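Local coordinates for protein (soluble lytic transglycosylase SLT70) (Escherichia coli, PDB 1QSA) that cleaves the glycosidic bonds between N-acetylmuramic acid and N-acetylglucosamine in peptidoglycan, leaving a 1,6-anhydro bond on the muramic acid, at residues I341-M346 and I360-E365. Residues are numbered along the deposited sequence; the frame is centred on the assembly and turned at random.
Sequences ILHQLM and IGEEYE
Leu342, on helix 335-346, meets Ile360 methyl to methyl, the two side chains running antiparallel past each other; CD1 of Leu342 lies 3.2 Å from CG2 of Ile360, closer than two methyls normally pack. Tyr323 and Ala326 of helix 319-331 touch the same leucine. One residue on, His343 turns its imidazole to the carboxylate of Glu362: NE2 donates to OE2 over 2.9 Å at an N-H...O angle of 161°. The acceptor lies nearly in the ring plane and is approached on its syn side, with ring and carboxylate planes 33° apart. CD1 of Ile360 also reaches NE2 of His343, at 3.4 Å. A leucine in place of His343 would probably leave the Glu362 carboxylate without this donor and free to swing. Gly361, with positive phi, is the C' residue of the Schellman motif that ends helix 351-359; from there the chain goes on past helix 335-346 and packs against it, within the alpha-superhelix of Slt70. Met346 loses more surface to the other segment than any other residue (101 Å²). Its SD sits 3.4 Å from CD1 of Ile360, and a bend at the last torsion (chi3 67°) lays CE 3.7 Å from CB of Glu362. The backbone O of Met346 stands 3.5 Å from CE1 of Tyr364, obliquely to the ring, whose hydroxyl bonds to the carbonyl of Gln348. One water donates to that same Met346 O and accepts from N of Glu365, each at 2.9 Å, linking the backbone of Met346 to that of Glu365.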
loop_
_atom_site.group_PDB
_atom_site.type_symbol
_atom_site.label_atom_id
_atom_site.label_comp_id
_atom_site.label_asym_id
_atom_site.label_seq_id
_atom_site.Cartn_x
_atom_site.Cartn_y
_atom_site.Cartn_z
ATOM N N ILE A 341 26.783 12.869 -14.976
ATOM C CA ILE A 341 25.835 12.183 -14.095
ATOM C C ILE A 341 24.421 12.634 -14.441
ATOM O O ILE A 341 23.513 11.807 -14.572
ATOM C CB ILE A 341 26.092 12.473 -12.581
ATOM C CG1 ILE A 341 27.416 11.846 -12.129
ATOM C CG2 ILE A 341 24.913 11.927 -11.726
ATOM C CD1 ILE A 341 27.825 12.219 -10.698
ATOM N N LEU A 342 24.239 13.944 -14.586
ATOM C CA LEU A 342 22.937 14.525 -14.924
ATOM C C LEU A 342 22.460 14.016 -16.286
ATOM O O LEU A 342 21.300 13.657 -16.442
ATOM C CB LEU A 342 23.010 16.058 -14.908
ATOM C CG LEU A 342 23.293 16.679 -13.531
ATOM C CD1 LEU A 342 23.290 18.199 -13.649
ATOM C CD2 LEU A 342 22.230 16.230 -12.508
ATOM N N HIS A 343 23.364 13.942 -17.263
ATOM C CA HIS A 343 22.984 13.452 -18.585
ATOM C C HIS A 343 22.597 11.973 -18.538
ATOM O O HIS A 343 21.690 11.550 -19.256
ATOM C CB HIS A 343 24.094 13.713 -19.613
ATOM C CG HIS A 343 24.095 15.113 -20.150
ATOM N ND1 HIS A 343 25.238 15.878 -20.241
ATOM C CD2 HIS A 343 23.091 15.885 -20.625
ATOM C CE1 HIS A 343 24.937 17.062 -20.747
ATOM N NE2 HIS A 343 23.639 17.090 -20.987
ATOM N N GLN A 344 23.267 11.192 -17.690
ATOM C CA GLN A 344 22.923 9.773 -17.551
ATOM C C GLN A 344 21.536 9.652 -16.920
ATOM O O GLN A 344 20.732 8.811 -17.312
ATOM C CB GLN A 344 23.961 9.031 -16.713
ATOM C CG GLN A 344 25.214 8.684 -17.495
ATOM C CD GLN A 344 24.897 7.939 -18.782
ATOM O OE1 GLN A 344 24.489 6.776 -18.758
ATOM N NE2 GLN A 344 25.058 8.620 -19.913
ATOM N N LEU A 345 21.258 10.515 -15.947
ATOM C CA LEU A 345 19.962 10.504 -15.272
ATOM C C LEU A 345 18.827 10.846 -16.233
ATOM O O LEU A 345 17.767 10.224 -16.186
ATOM C CB LEU A 345 19.964 11.481 -14.090
ATOM C CG LEU A 345 20.497 10.960 -12.758
ATOM C CD1 LEU A 345 20.497 12.093 -11.738
ATOM C CD2 LEU A 345 19.617 9.809 -12.267
ATOM N N MET A 346 19.064 11.807 -17.120
ATOM C CA MET A 346 18.073 12.233 -18.097
ATOM C C MET A 346 17.621 11.117 -19.044
ATOM O O MET A 346 16.546 11.209 -19.639
ATOM C CB MET A 346 18.600 13.409 -18.917
ATOM C CG MET A 346 18.611 14.734 -18.175
ATOM S SD MET A 346 19.535 16.008 -19.088
ATOM C CE MET A 346 18.496 16.250 -20.507
ATOM N N ILE A 360 20.127 21.423 -15.725
ATOM C CA ILE A 360 21.066 21.866 -16.762
ATOM C C ILE A 360 20.446 22.634 -17.930
ATOM O O ILE A 360 21.119 22.910 -18.925
ATOM C CB ILE A 360 21.938 20.719 -17.287
ATOM C CG1 ILE A 360 21.077 19.616 -17.907
ATOM C CG2 ILE A 360 22.808 20.189 -16.164
ATOM C CD1 ILE A 360 21.888 18.408 -18.326
ATOM N N GLY A 361 19.168 22.980 -17.802
ATOM C CA GLY A 361 18.486 23.745 -18.830
ATOM C C GLY A 361 18.213 23.048 -20.144
ATOM O O GLY A 361 18.159 23.694 -21.193
ATOM N N GLU A 362 18.048 21.731 -20.097
ATOM C CA GLU A 362 17.759 20.960 -21.299
ATOM C C GLU A 362 16.345 20.390 -21.225
ATOM O O GLU A 362 15.797 20.198 -20.144
ATOM C CB GLU A 362 18.794 19.850 -21.484
ATOM C CG GLU A 362 20.178 20.383 -21.846
ATOM C CD GLU A 362 21.248 19.310 -21.882
ATOM O OE1 GLU A 362 20.935 18.146 -22.209
ATOM O OE2 GLU A 362 22.413 19.636 -21.583
ATOM N N GLU A 363 15.723 20.202 -22.380
ATOM C CA GLU A 363 14.375 19.655 -22.417
ATOM C C GLU A 363 14.420 18.155 -22.132
ATOM O O GLU A 363 15.279 17.441 -22.653
ATOM C CB GLU A 363 13.731 19.937 -23.777
ATOM C CG GLU A 363 12.309 19.430 -23.898
ATOM C CD GLU A 363 11.508 20.129 -24.988
ATOM O OE1 GLU A 363 11.996 20.205 -26.140
ATOM O OE2 GLU A 363 10.385 20.594 -24.683
ATOM N N TYR A 364 13.550 17.699 -21.236
ATOM C CA TYR A 364 13.495 16.283 -20.897
ATOM C C TYR A 364 12.815 15.511 -22.032
ATOM O O TYR A 364 11.801 15.953 -22.570
ATOM C CB TYR A 364 12.728 16.077 -19.587
ATOM C CG TYR A 364 12.579 14.623 -19.212
ATOM C CD1 TYR A 364 13.648 13.908 -18.689
ATOM C CD2 TYR A 364 11.378 13.950 -19.425
ATOM C CE1 TYR A 364 13.534 12.551 -18.390
ATOM C CE2 TYR A 364 11.251 12.598 -19.128
ATOM C CZ TYR A 364 12.334 11.904 -18.616
ATOM O OH TYR A 364 12.239 10.558 -18.359
ATOM N N GLU A 365 13.398 14.375 -22.402
ATOM C CA GLU A 365 12.850 13.536 -23.462
ATOM C C GLU A 365 12.046 12.377 -22.896
ATOM O O GLU A 365 12.587 11.510 -22.211
ATOM C CB GLU A 365 13.964 12.994 -24.355
ATOM C CG GLU A 365 14.646 14.053 -25.211
ATOM C CD GLU A 365 15.707 13.474 -26.133
ATOM O OE1 GLU A 365 16.392 12.506 -25.730
ATOM O OE2 GLU A 365 15.856 13.989 -27.264
HETATM O O HOH W 1 15.872 13.538 -21.213
HETATM O O HOH W 2 14.441 9.876 -20.853
#